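Local coordinates for protein fusion DH (PDB 6K97) that is an engineered fusion of the two parts of a split polyketide synthase dehydratase from cremimycin biosynthesis, and probably dehydrates beta-hydroxyacyl intermediates held on a carrier protein, at residues A[48-53]-A[113-118]; A[128-133]-A[142-147]; A[213-218]-A[236-241]. All blocks are in the same frame, centred on the assembly; numbering follows the deposited sequence.

Interaction 1: A[48-53]-A[113-118]; sequences YLFTGR and LQVAVG
An antiparallel ladder in the N-terminal hot-dog half of the fusion joins Tyr48, Phe50 and Gly52 to Val117, Val115 and Leu113 as hydrogen-bonded pairs, with Leu49–Ala116 and Thr51–Gln114 as the non-hydrogen-bonded pairs between them. Each hydrogen-bonded pair closes two bonds: Phe50 N reaches Val115 O at 2.9 Å, for example, and Val115 N returns to Phe50 O at 3.0 Å. Between these bonds CA-H groups also lean on carbonyls, as Gln114 CA does on Phe50 O at 3.3 Å.

The two faces divide the chemistry. On one, CG of Phe50 lies anti to the carbonyl carbon (chi1 -54°), and the ring turns its rim to the neighbouring strand: CD1 lies 4.0 Å from Val115 CB, and CE1 is 4.2 Å from Val117 CG2, which sits near the ring plane. Tyr48 adds CB, 4.1 Å from Val117 CB. On the other face Thr51 and Gln114 run alongside each other. With Thr51 OG1 placed between backbone N and carbonyl carbon (chi1 74°), CG2 is turned to the amide, 3.7 Å from Gln114 NE2. The polar ends are taken up by the second subunit, where Leu27 O receives Thr51 OG1 and Gly28 O receives Gln114 NE2; Leu49 packs on Leu49 of that subunit.

On the face of Phe50, Leu113 and Val117 the contact meets helix 75-88, the helix wrapped by this hot-dog sheet, while strands 39-42 and 126-134 continue the sheet on either side.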
ATOM      1  N   TYR A  48      -2.163   1.186  -8.168  1.00 37.46           N
ATOM      2  CA  TYR A  48      -1.101   0.389  -7.524  1.00 38.22           C
ATOM      3  C   TYR A  48      -0.370   1.184  -6.428  1.00 38.05           C
ATOM      4  O   TYR A  48      -0.349   2.421  -6.468  1.00 42.02           O
ATOM      5  CB  TYR A  48      -0.085  -0.056  -8.553  1.00 37.72           C
ATOM      6  CG  TYR A  48      -0.555  -1.074  -9.520  1.00 39.40           C
ATOM      7  CD1 TYR A  48      -1.252  -0.714 -10.663  1.00 40.37           C
ATOM      8  CD2 TYR A  48      -0.306  -2.436  -9.304  1.00 40.94           C
ATOM      9  CE1 TYR A  48      -1.700  -1.685 -11.559  1.00 42.84           C
ATOM     10  CE2 TYR A  48      -0.738  -3.411 -10.206  1.00 40.99           C
ATOM     11  CZ  TYR A  48      -1.436  -3.035 -11.321  1.00 42.05           C
ATOM     12  OH  TYR A  48      -1.855  -3.998 -12.220  1.00 46.94           O
ATOM     13  N   LEU A  49       0.220   0.485  -5.459  1.00 35.84           N
ATOM     14  CA  LEU A  49       1.095   1.105  -4.445  1.00 34.73           C
ATOM     15  C   LEU A  49       2.403   0.318  -4.426  1.00 34.44           C
ATOM     16  O   LEU A  49       2.370  -0.908  -4.356  1.00 35.79           O
ATOM     17  CB  LEU A  49       0.459   1.073  -3.056  1.00 34.69           C
ATOM     18  CG  LEU A  49       1.354   1.631  -1.929  1.00 36.32           C
ATOM     19  CD1 LEU A  49       1.519   3.155  -2.031  1.00 36.32           C
ATOM     20  CD2 LEU A  49       0.857   1.290  -0.533  1.00 36.05           C
ATOM     21  N   PHE A  50       3.542   0.996  -4.499  1.00 33.92           N
ATOM     22  CA  PHE A  50       4.841   0.342  -4.292  1.00 35.11           C
ATOM     23  C   PHE A  50       5.561   0.988  -3.120  1.00 36.76           C
ATOM     24  O   PHE A  50       5.492   2.209  -2.965  1.00 38.18           O
ATOM     25  CB  PHE A  50       5.703   0.526  -5.499  1.00 35.39           C
ATOM     26  CG  PHE A  50       5.055   0.091  -6.760  1.00 34.23           C
ATOM     27  CD1 PHE A  50       4.188   0.909  -7.419  1.00 33.04           C
ATOM     28  CD2 PHE A  50       5.300  -1.146  -7.262  1.00 36.40           C
ATOM     29  CE1 PHE A  50       3.599   0.508  -8.602  1.00 34.27           C
ATOM     30  CE2 PHE A  50       4.680  -1.572  -8.437  1.00 36.92           C
ATOM     31  CZ  PHE A  50       3.839  -0.739  -9.111  1.00 34.02           C
ATOM     32  N   THR A  51       6.219   0.201  -2.282  1.00 35.39           N
ATOM     33  CA  THR A  51       6.889   0.788  -1.113  1.00 36.72           C
ATOM     34  C   THR A  51       8.283   0.235  -0.933  1.00 38.90           C
ATOM     35  O   THR A  51       8.582  -0.891  -1.360  1.00 37.55           O
ATOM     36  CB  THR A  51       6.122   0.548   0.216  1.00 37.62           C
ATOM     37  OG1 THR A  51       6.267  -0.824   0.649  1.00 39.47           O
ATOM     38  CG2 THR A  51       4.645   0.853   0.051  1.00 37.76           C
ATOM     39  N   GLY A  52       9.129   1.029  -0.287  1.00 41.13           N
ATOM     40  CA  GLY A  52      10.468   0.575   0.074  1.00 42.83           C
ATOM     41  C   GLY A  52      11.090   1.485   1.091  1.00 45.24           C
ATOM     42  O   GLY A  52      10.617   2.600   1.336  1.00 44.60           O
ATOM     43  N   ARG A  53      12.161   0.994   1.690  1.00 52.14           N
ATOM     44  CA  ARG A  53      12.935   1.754   2.663  1.00 55.81           C
ATOM     45  C   ARG A  53      14.146   2.292   1.928  1.00 52.68           C
ATOM     46  O   ARG A  53      14.812   1.553   1.203  1.00 47.67           O
ATOM     47  CB  ARG A  53      13.389   0.851   3.819  1.00 61.64           C
ATOM     48  CG  ARG A  53      14.129   1.596   4.925  1.00 73.70           C
ATOM     49  CD  ARG A  53      14.462   0.685   6.102  1.00 83.05           C
ATOM     50  NE  ARG A  53      15.077   1.450   7.188  1.00 89.89           N
ATOM     51  CZ  ARG A  53      16.394   1.640   7.345  1.00 99.41           C
ATOM     52  NH1 ARG A  53      17.276   1.101   6.499  1.00111.14           N
ATOM     53  NH2 ARG A  53      16.847   2.362   8.362  1.00 90.51           N
ATOM     54  N   LEU A 113       9.813   5.241   1.323  1.00 39.70           N
ATOM     55  CA  LEU A 113       9.637   5.634  -0.077  1.00 38.38           C
ATOM     56  C   LEU A 113       8.409   4.942  -0.692  1.00 38.01           C
ATOM     57  O   LEU A 113       8.213   3.709  -0.561  1.00 36.60           O
ATOM     58  CB  LEU A 113      10.874   5.185  -0.846  1.00 37.20           C
ATOM     59  CG  LEU A 113      10.864   5.581  -2.299  1.00 41.91           C
ATOM     60  CD1 LEU A 113      10.869   7.096  -2.474  1.00 38.92           C
ATOM     61  CD2 LEU A 113      12.063   4.927  -3.010  1.00 43.72           C
ATOM     62  N   GLN A 114       7.622   5.715  -1.413  1.00 38.82           N
ATOM     63  CA  GLN A 114       6.353   5.238  -1.989  1.00 39.62           C
ATOM     64  C   GLN A 114       6.128   5.761  -3.407  1.00 39.66           C
ATOM     65  O   GLN A 114       6.378   6.930  -3.703  1.00 40.52           O
ATOM     66  CB  GLN A 114       5.165   5.593  -1.113  1.00 40.19           C
ATOM     67  CG  GLN A 114       5.243   4.791   0.188  1.00 44.22           C
ATOM     68  CD  GLN A 114       3.990   4.778   1.065  1.00 45.14           C
ATOM     69  OE1 GLN A 114       3.025   5.568   0.878  1.00 45.23           O
ATOM     70  NE2 GLN A 114       4.012   3.875   2.054  1.00 43.24           N
ATOM     71  N   VAL A 115       5.616   4.882  -4.258  1.00 38.34           N
ATOM     72  CA  VAL A 115       5.124   5.242  -5.552  1.00 35.20           C
ATOM     73  C   VAL A 115       3.667   4.877  -5.601  1.00 36.64           C
ATOM     74  O   VAL A 115       3.325   3.736  -5.365  1.00 40.68           O
ATOM     75  CB  VAL A 115       5.856   4.461  -6.645  1.00 35.12           C
ATOM     76  CG1 VAL A 115       5.344   4.892  -8.008  1.00 34.43           C
ATOM     77  CG2 VAL A 115       7.380   4.654  -6.541  1.00 33.03           C
ATOM     78  N   ALA A 116       2.793   5.836  -5.923  1.00 39.15           N
ATOM     79  CA  ALA A 116       1.370   5.568  -6.103  1.00 36.42           C
ATOM     80  C   ALA A 116       0.959   5.752  -7.551  1.00 37.45           C
ATOM     81  O   ALA A 116       1.272   6.787  -8.170  1.00 35.90           O
ATOM     82  CB  ALA A 116       0.557   6.476  -5.245  1.00 36.59           C
ATOM     83  N   VAL A 117       0.213   4.760  -8.079  1.00 35.57           N
ATOM     84  CA  VAL A 117      -0.371   4.849  -9.389  1.00 34.68           C
ATOM     85  C   VAL A 117      -1.914   4.799  -9.365  1.00 35.10           C
ATOM     86  O   VAL A 117      -2.530   3.887  -8.784  1.00 38.01           O
ATOM     87  CB  VAL A 117       0.149   3.703 -10.203  1.00 37.62           C
ATOM     88  CG1 VAL A 117      -0.454   3.704 -11.594  1.00 38.81           C
ATOM     89  CG2 VAL A 117       1.655   3.798 -10.267  1.00 40.52           C
ATOM     90  N   GLY A 118      -2.536   5.749 -10.028  1.00 33.87           N
ATOM     91  CA  GLY A 118      -3.980   5.777 -10.159  1.00 35.07           C
ATOM     92  C   GLY A 118      -4.489   4.718 -11.118  1.00 37.38           C
ATOM     93  O   GLY A 118      -3.698   4.016 -11.785  1.00 34.78           O
TER

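Interaction 2: A[128-133]-A[142-147]; sequences LTIRSH and EHADGS
Ile130 and Ala144 form the close-packed side of this pairing. Ile130 N binds Ala144 O at 2.8 Å, and on the same face the Ile130 CD1 methyl meets Ala144 CB at 4.1 Å; helix 75-88 lies against Ile130, and strand 93-99 against Ala144. The carbonyl of Ile130 is gripped twice, by His143 N at 2.8 Å and by Ala144 N at 3.2 Å. Two residues facing one make this a classic beta bulge, set in the hairpin of strands 126-134 and 141-149 in the N-terminal hot-dog part of the fusion. The ring of His143, itself one of the bulge residues, reaches along the partner strand, CG anti to the carbonyl carbon (chi1 -54°), and offers its NE2 edge to Ser132 OG; their hydrogen bond refines unusually short, so its exact length is doubtful. ND1 is held by Thr101 O.

The opposite face is looser and opens to solvent at Glu142. There the extended Glu142 chain crosses Thr129 at about a right angle, OE1 to Thr129 CG2 at 3.3 Å, whereas Asp145 runs beside Thr129 and directs OD1 to His100. The end of Arg131 leads away from strand 141-149 to a cation-pi contact with Trp140 of the same hairpin, and donates NH1 to Glu42 O of the second subunit.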
ATOM      1  N   LEU A 128       0.679   9.251 -11.664  1.00 33.07           N
ATOM      2  CA  LEU A 128       1.769   8.637 -10.916  1.00 34.52           C
ATOM      3  C   LEU A 128       2.344   9.702  -9.958  1.00 33.52           C
ATOM      4  O   LEU A 128       2.505  10.828 -10.364  1.00 32.97           O
ATOM      5  CB  LEU A 128       2.869   8.139 -11.861  1.00 35.11           C
ATOM      6  CG  LEU A 128       4.089   7.519 -11.184  1.00 38.64           C
ATOM      7  CD1 LEU A 128       4.615   6.321 -11.945  1.00 41.43           C
ATOM      8  CD2 LEU A 128       5.206   8.524 -10.971  1.00 37.72           C
ATOM      9  N   THR A 129       2.654   9.321  -8.730  1.00 34.01           N
ATOM     10  CA  THR A 129       3.327  10.191  -7.761  1.00 41.31           C
ATOM     11  C   THR A 129       4.386   9.454  -6.947  1.00 36.03           C
ATOM     12  O   THR A 129       4.199   8.292  -6.627  1.00 31.53           O
ATOM     13  CB  THR A 129       2.311  10.727  -6.739  1.00 45.54           C
ATOM     14  OG1 THR A 129       1.161  11.146  -7.460  1.00 56.08           O
ATOM     15  CG2 THR A 129       2.848  11.872  -5.979  1.00 44.31           C
ATOM     16  N   ILE A 130       5.453  10.163  -6.585  1.00 33.56           N
ATOM     17  CA  ILE A 130       6.536   9.617  -5.754  1.00 33.93           C
ATOM     18  C   ILE A 130       6.791  10.544  -4.576  1.00 34.30           C
ATOM     19  O   ILE A 130       6.906  11.785  -4.711  1.00 35.22           O
ATOM     20  CB  ILE A 130       7.825   9.459  -6.537  1.00 36.83           C
ATOM     21  CG1 ILE A 130       7.591   8.653  -7.835  1.00 39.98           C
ATOM     22  CG2 ILE A 130       8.854   8.764  -5.683  1.00 37.38           C
ATOM     23  CD1 ILE A 130       8.784   8.581  -8.777  1.00 38.23           C
ATOM     24  N   ARG A 131       6.798   9.952  -3.409  1.00 36.21           N
ATOM     25  CA  ARG A 131       6.785  10.696  -2.168  1.00 38.75           C
ATOM     26  C   ARG A 131       7.544   9.916  -1.097  1.00 38.59           C
ATOM     27  O   ARG A 131       7.748   8.706  -1.233  1.00 38.06           O
ATOM     28  CB  ARG A 131       5.361  10.940  -1.696  1.00 41.31           C
ATOM     29  CG  ARG A 131       4.704   9.644  -1.205  1.00 46.51           C
ATOM     30  CD  ARG A 131       3.309   9.793  -0.685  1.00 47.33           C
ATOM     31  NE  ARG A 131       2.839   8.508  -0.182  1.00 47.46           N
ATOM     32  CZ  ARG A 131       1.667   8.324   0.456  1.00 52.10           C
ATOM     33  NH1 ARG A 131       1.339   7.106   0.861  1.00 54.46           N
ATOM     34  NH2 ARG A 131       0.829   9.339   0.710  1.00 47.73           N
ATOM     35  N   SER A 132       7.990  10.620  -0.063  1.00 36.79           N
ATOM     36  CA  SER A 132       8.721   9.986   1.033  1.00 37.30           C
ATOM     37  C   SER A 132       8.566  10.797   2.301  1.00 38.53           C
ATOM     38  O   SER A 132       8.034  11.933   2.296  1.00 36.88           O
ATOM     39  CB  SER A 132      10.223   9.864   0.734  1.00 37.75           C
ATOM     40  OG  SER A 132      10.894  11.121   0.815  1.00 35.79           O
ATOM     41  N   HIS A 133       8.992  10.185   3.385  1.00 38.19           N
ATOM     42  CA  HIS A 133       9.156  10.907   4.616  1.00 41.03           C
ATOM     43  C   HIS A 133      10.152  10.186   5.491  1.00 40.55           C
ATOM     44  O   HIS A 133      10.299   8.938   5.396  1.00 37.94           O
ATOM     45  CB  HIS A 133       7.808  11.171   5.325  1.00 45.85           C
ATOM     46  CG  HIS A 133       7.201   9.983   6.012  1.00 48.37           C
ATOM     47  ND1 HIS A 133       7.831   9.308   7.028  1.00 51.69           N
ATOM     48  CD2 HIS A 133       5.969   9.437   5.908  1.00 49.58           C
ATOM     49  CE1 HIS A 133       7.041   8.354   7.476  1.00 55.14           C
ATOM     50  NE2 HIS A 133       5.905   8.409   6.810  1.00 53.92           N
ATOM     51  N   GLU A 142       6.367  15.252  -1.496  1.00 47.60           N
ATOM     52  CA  GLU A 142       6.226  14.852  -2.884  1.00 49.33           C
ATOM     53  C   GLU A 142       7.495  15.239  -3.664  1.00 43.29           C
ATOM     54  O   GLU A 142       7.873  16.400  -3.660  1.00 47.27           O
ATOM     55  CB  GLU A 142       4.987  15.504  -3.515  1.00 55.01           C
ATOM     56  CG  GLU A 142       4.763  15.009  -4.954  1.00 67.41           C
ATOM     57  CD  GLU A 142       3.451  15.479  -5.614  1.00 73.97           C
ATOM     58  OE1 GLU A 142       2.366  15.003  -5.210  1.00 76.83           O
ATOM     59  OE2 GLU A 142       3.522  16.304  -6.562  1.00 72.93           O
ATOM     60  N   HIS A 143       8.168  14.246  -4.259  1.00 37.64           N
ATOM     61  CA  HIS A 143       9.363  14.480  -5.049  1.00 35.85           C
ATOM     62  C   HIS A 143       9.088  14.472  -6.555  1.00 34.43           C
ATOM     63  O   HIS A 143       9.773  15.121  -7.330  1.00 33.04           O
ATOM     64  CB  HIS A 143      10.412  13.405  -4.723  1.00 36.63           C
ATOM     65  CG  HIS A 143      10.717  13.284  -3.263  1.00 37.91           C
ATOM     66  ND1 HIS A 143      11.233  14.324  -2.530  1.00 37.08           N
ATOM     67  CD2 HIS A 143      10.519  12.262  -2.386  1.00 38.60           C
ATOM     68  CE1 HIS A 143      11.361  13.944  -1.267  1.00 40.85           C
ATOM     69  NE2 HIS A 143      10.921  12.698  -1.153  1.00 39.88           N
ATOM     70  N   ALA A 144       8.070  13.737  -6.986  1.00 34.80           N
ATOM     71  CA  ALA A 144       7.766  13.687  -8.406  1.00 33.64           C
ATOM     72  C   ALA A 144       6.361  13.329  -8.651  1.00 33.25           C
ATOM     73  O   ALA A 144       5.722  12.626  -7.845  1.00 35.20           O
ATOM     74  CB  ALA A 144       8.658  12.687  -9.106  1.00 33.44           C
ATOM     75  N   ASP A 145       5.844  13.816  -9.773  1.00 33.68           N
ATOM     76  CA  ASP A 145       4.580  13.282 -10.281  1.00 35.30           C
ATOM     77  C   ASP A 145       4.501  13.359 -11.794  1.00 32.95           C
ATOM     78  O   ASP A 145       5.344  13.994 -12.454  1.00 35.34           O
ATOM     79  CB  ASP A 145       3.387  13.942  -9.586  1.00 39.64           C
ATOM     80  CG  ASP A 145       3.302  15.377  -9.794  1.00 43.20           C
ATOM     81  OD1 ASP A 145       4.044  15.947 -10.611  1.00 51.08           O
ATOM     82  OD2 ASP A 145       2.466  15.956  -9.110  1.00 48.48           O
ATOM     83  N   GLY A 146       3.525  12.696 -12.347  1.00 31.07           N
ATOM     84  CA  GLY A 146       3.443  12.588 -13.802  1.00 31.08           C
ATOM     85  C   GLY A 146       2.427  11.537 -14.172  1.00 31.32           C
ATOM     86  O   GLY A 146       1.452  11.314 -13.468  1.00 28.61           O
ATOM     87  N   SER A 147       2.616  10.962 -15.334  1.00 32.33           N
ATOM     88  CA  SER A 147       1.691   9.965 -15.827  1.00 34.33           C
ATOM     89  C   SER A 147       2.407   8.930 -16.672  1.00 36.21           C
ATOM     90  O   SER A 147       3.474   9.200 -17.250  1.00 41.10           O
ATOM     91  CB  SER A 147       0.585  10.599 -16.652  1.00 33.66           C
ATOM     92  OG  SER A 147       1.147  11.568 -17.482  1.00 35.09           O
TER

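Interaction 3: A[213-218]-A[236-241]; sequences YGETFR and VGAPAS. With SO4 (sulfate ion), chain C.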
ATOM      1  N   TYR A 213      30.398  14.338  -8.556  1.00 40.55           N
ATOM      2  CA  TYR A 213      30.093  12.960  -8.862  1.00 40.05           C
ATOM      3  C   TYR A 213      31.216  12.039  -8.360  1.00 41.75           C
ATOM      4  O   TYR A 213      32.341  12.139  -8.824  1.00 37.79           O
ATOM      5  CB  TYR A 213      29.923  12.787 -10.365  1.00 38.07           C
ATOM      6  CG  TYR A 213      28.731  13.565 -10.954  1.00 39.24           C
ATOM      7  CD1 TYR A 213      27.426  13.360 -10.483  1.00 39.23           C
ATOM      8  CD2 TYR A 213      28.905  14.424 -12.049  1.00 38.04           C
ATOM      9  CE1 TYR A 213      26.349  14.033 -11.044  1.00 40.00           C
ATOM     10  CE2 TYR A 213      27.847  15.052 -12.628  1.00 39.64           C
ATOM     11  CZ  TYR A 213      26.562  14.872 -12.101  1.00 40.52           C
ATOM     12  OH  TYR A 213      25.516  15.538 -12.647  1.00 37.82           O
ATOM     13  N   GLY A 214      30.887  11.128  -7.433  1.00 41.52           N
ATOM     14  CA  GLY A 214      31.805  10.070  -7.072  1.00 41.94           C
ATOM     15  C   GLY A 214      31.857   8.985  -8.146  1.00 44.47           C
ATOM     16  O   GLY A 214      31.254   9.098  -9.216  1.00 40.12           O
ATOM     17  N   GLU A 215      32.584   7.924  -7.841  1.00 47.94           N
ATOM     18  CA  GLU A 215      33.003   6.965  -8.822  1.00 50.02           C
ATOM     19  C   GLU A 215      31.837   6.309  -9.547  1.00 46.81           C
ATOM     20  O   GLU A 215      31.873   6.128 -10.780  1.00 42.11           O
ATOM     21  CB  GLU A 215      33.962   5.952  -8.206  1.00 57.59           C
ATOM     22  CG  GLU A 215      34.779   5.272  -9.297  1.00 69.77           C
ATOM     23  CD  GLU A 215      35.797   4.276  -8.769  1.00 75.84           C
ATOM     24  OE1 GLU A 215      36.065   4.265  -7.523  1.00 74.71           O
ATOM     25  OE2 GLU A 215      36.301   3.511  -9.629  1.00 69.69           O
ATOM     26  N   THR A 216      30.791   5.978  -8.814  1.00 44.50           N
ATOM     27  CA  THR A 216      29.662   5.309  -9.453  1.00 44.08           C
ATOM     28  C   THR A 216      28.955   6.138 -10.512  1.00 44.24           C
ATOM     29  O   THR A 216      28.332   5.581 -11.439  1.00 43.16           O
ATOM     30  CB  THR A 216      28.568   4.912  -8.455  1.00 45.12           C
ATOM     31  OG1 THR A 216      29.131   4.150  -7.388  1.00 44.01           O
ATOM     32  CG2 THR A 216      27.531   4.051  -9.186  1.00 46.71           C
ATOM     33  N   PHE A 217      28.985   7.462 -10.329  1.00 41.10           N
ATOM     34  CA  PHE A 217      28.315   8.374 -11.232  1.00 38.07           C
ATOM     35  C   PHE A 217      29.241   9.014 -12.218  1.00 38.37           C
ATOM     36  O   PHE A 217      28.836   9.880 -12.926  1.00 43.04           O
ATOM     37  CB  PHE A 217      27.525   9.432 -10.464  1.00 37.51           C
ATOM     38  CG  PHE A 217      26.255   8.903  -9.895  1.00 39.16           C
ATOM     39  CD1 PHE A 217      26.274   8.115  -8.751  1.00 41.35           C
ATOM     40  CD2 PHE A 217      25.054   9.130 -10.523  1.00 40.60           C
ATOM     41  CE1 PHE A 217      25.121   7.581  -8.240  1.00 38.98           C
ATOM     42  CE2 PHE A 217      23.892   8.583 -10.028  1.00 42.36           C
ATOM     43  CZ  PHE A 217      23.929   7.807  -8.871  1.00 40.08           C
ATOM     44  N   ARG A 218      30.467   8.548 -12.335  1.00 40.50           N
ATOM     45  CA  ARG A 218      31.354   9.066 -13.384  1.00 41.22           C
ATOM     46  C   ARG A 218      31.367   8.011 -14.483  1.00 41.59           C
ATOM     47  O   ARG A 218      32.390   7.413 -14.766  1.00 48.83           O
ATOM     48  CB  ARG A 218      32.754   9.311 -12.857  1.00 42.81           C
ATOM     49  CG  ARG A 218      32.859  10.500 -11.946  1.00 46.02           C
ATOM     50  CD  ARG A 218      34.259  11.087 -11.953  1.00 46.43           C
ATOM     51  NE  ARG A 218      35.194  10.132 -11.376  1.00 46.65           N
ATOM     52  CZ  ARG A 218      35.438   9.988 -10.070  1.00 49.06           C
ATOM     53  NH1 ARG A 218      34.795  10.696  -9.140  1.00 48.78           N
ATOM     54  NH2 ARG A 218      36.299   9.070  -9.661  1.00 55.34           N
ATOM     55  N   VAL A 236      28.434   1.752 -16.164  1.00 52.76           N
ATOM     56  CA  VAL A 236      28.242   2.011 -14.737  1.00 54.95           C
ATOM     57  C   VAL A 236      29.625   2.110 -14.086  1.00 55.27           C
ATOM     58  O   VAL A 236      30.420   1.149 -14.144  1.00 53.50           O
ATOM     59  CB  VAL A 236      27.426   0.888 -14.049  1.00 58.41           C
ATOM     60  CG1 VAL A 236      27.190   1.222 -12.583  1.00 60.89           C
ATOM     61  CG2 VAL A 236      26.101   0.705 -14.750  1.00 62.90           C
ATOM     62  N   GLY A 237      29.911   3.262 -13.481  1.00 53.58           N
ATOM     63  CA  GLY A 237      31.188   3.487 -12.802  1.00 57.14           C
ATOM     64  C   GLY A 237      31.312   2.645 -11.540  1.00 59.81           C
ATOM     65  O   GLY A 237      30.311   2.345 -10.891  1.00 66.71           O
ATOM     66  N   ALA A 238      32.529   2.207 -11.221  1.00 69.73           N
ATOM     67  CA  ALA A 238      32.796   1.409 -10.005  1.00 74.16           C
ATOM     68  C   ALA A 238      31.795   0.266  -9.802  1.00 79.26           C
ATOM     69  O   ALA A 238      31.035   0.262  -8.816  1.00 97.66           O
ATOM     70  CB  ALA A 238      32.827   2.318  -8.785  1.00 73.89           C
ATOM     71  N   PRO A 239      31.784  -0.712 -10.737  1.00 85.64           N
ATOM     72  CA  PRO A 239      30.747  -1.773 -10.764  1.00 83.33           C
ATOM     73  C   PRO A 239      30.534  -2.482  -9.411  1.00 83.73           C
ATOM     74  O   PRO A 239      29.398  -2.565  -8.899  1.00 85.65           O
ATOM     75  CB  PRO A 239      31.276  -2.763 -11.815  1.00 81.45           C
ATOM     76  CG  PRO A 239      32.246  -1.986 -12.661  1.00 79.43           C
ATOM     77  CD  PRO A 239      32.778  -0.861 -11.827  1.00 81.12           C
ATOM     78  N   ALA A 240      31.628  -2.946  -8.823  1.00 84.49           N
ATOM     79  CA  ALA A 240      31.585  -3.662  -7.539  1.00 93.48           C
ATOM     80  C   ALA A 240      30.919  -2.876  -6.398  1.00 93.96           C
ATOM     81  O   ALA A 240      30.716  -3.421  -5.322  1.00 89.95           O
ATOM     82  CB  ALA A 240      32.995  -4.090  -7.125  1.00 91.25           C
ATOM     83  N   SER A 241      30.572  -1.612  -6.631  1.00 99.73           N
ATOM     84  CA  SER A 241      30.029  -0.766  -5.570  1.00 98.83           C
ATOM     85  C   SER A 241      28.548  -0.357  -5.705  1.00 98.83           C
ATOM     86  O   SER A 241      28.066   0.415  -4.870  1.00 96.92           O
ATOM     87  CB  SER A 241      30.923   0.472  -5.400  1.00 95.74           C
ATOM     88  OG  SER A 241      32.118   0.142  -4.710  1.00 94.97           O
TER
HETATM   89  S   SO4 C 401      35.653   9.214  -5.706  1.00 97.53           S
HETATM   90  O1  SO4 C 401      34.388   8.428  -5.544  1.00 72.60           O
HETATM   91  O2  SO4 C 401      35.359  10.543  -6.294  1.00 99.17           O
HETATM   92  O3  SO4 C 401      36.255   9.446  -4.365  1.00 96.27           O
HETATM   93  O4  SO4 C 401      36.648   8.507  -6.577  1.00 80.50           O
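Val236 opens the contact lightly, its CG1 methyl 4.4 Å from Thr216 CG2. At Gly237, which puts no side chain between the loops, the two backbones close up. Gly237 N makes a weak, bent bond to Thr216 O (3.5 Å, 130° at the hydrogen). The CA of the same glycine lies 3.4 Å from Glu215 O, and Gly237 O in turn receives the CA-H of Thr216, at 3.4 Å and nearly straight (162°). The join is therefore held by carbonyls and CA-H groups more than by conventional hydrogen bonds.

Both loops belong to the second part of the fusion, the predicted C-terminal hot-dog fold: 213-218 leads from strand 211-213 into strand 220-226, while the loop segment 236-241 leaves strand 229-235 on the way to helix 252-266. Thr216 N also binds Asp64 OD2 of the N-terminal part.

Next in line, Ala238 turns its methyl toward the extended Glu215 side chain, whose CD passes 3.6 Å from Ala238 CB. Away from Ala238, the backbone of Glu215 and the side chain of Arg218 hold a sulfate ion, probably from the crystallisation liquor. Glu215 N donates to sulfate O1 at 3.0 Å, and Arg218, bent at chi3 (-66°), presents its guanidinium edge, with NH1 to O2 at 2.9 Å and NH2 to O4 at 3.2 Å. NH1 is shared with Tyr213 O, a bond on a carbonyl lone pair that helps fix the guanidinium. The chain then turns through the 3-10 segment 239-241, closed by Ser241 N to Ala238 O.

In the fold
Interactions 1 and 2 are successive steps across one run of antiparallel strands, with centres 9 Å apart. Strands 110-117 and 126-134 are direct neighbours, joined where Ala116 N meets Thr129 O, and both contacts share helix 75-88 on one face and the second subunit on the other. Interaction 1 is buried and regular; interaction 2 is bulged and only partly buried. Interaction 3 lies in the other part of the fusion, about 14 Å from interaction 1 and 15 Å from interaction 2 between nearest atoms. There, in a small, largely buried meeting of loops, ladder bonding gives way to CA-H contacts, and a bound anion sits at the margin.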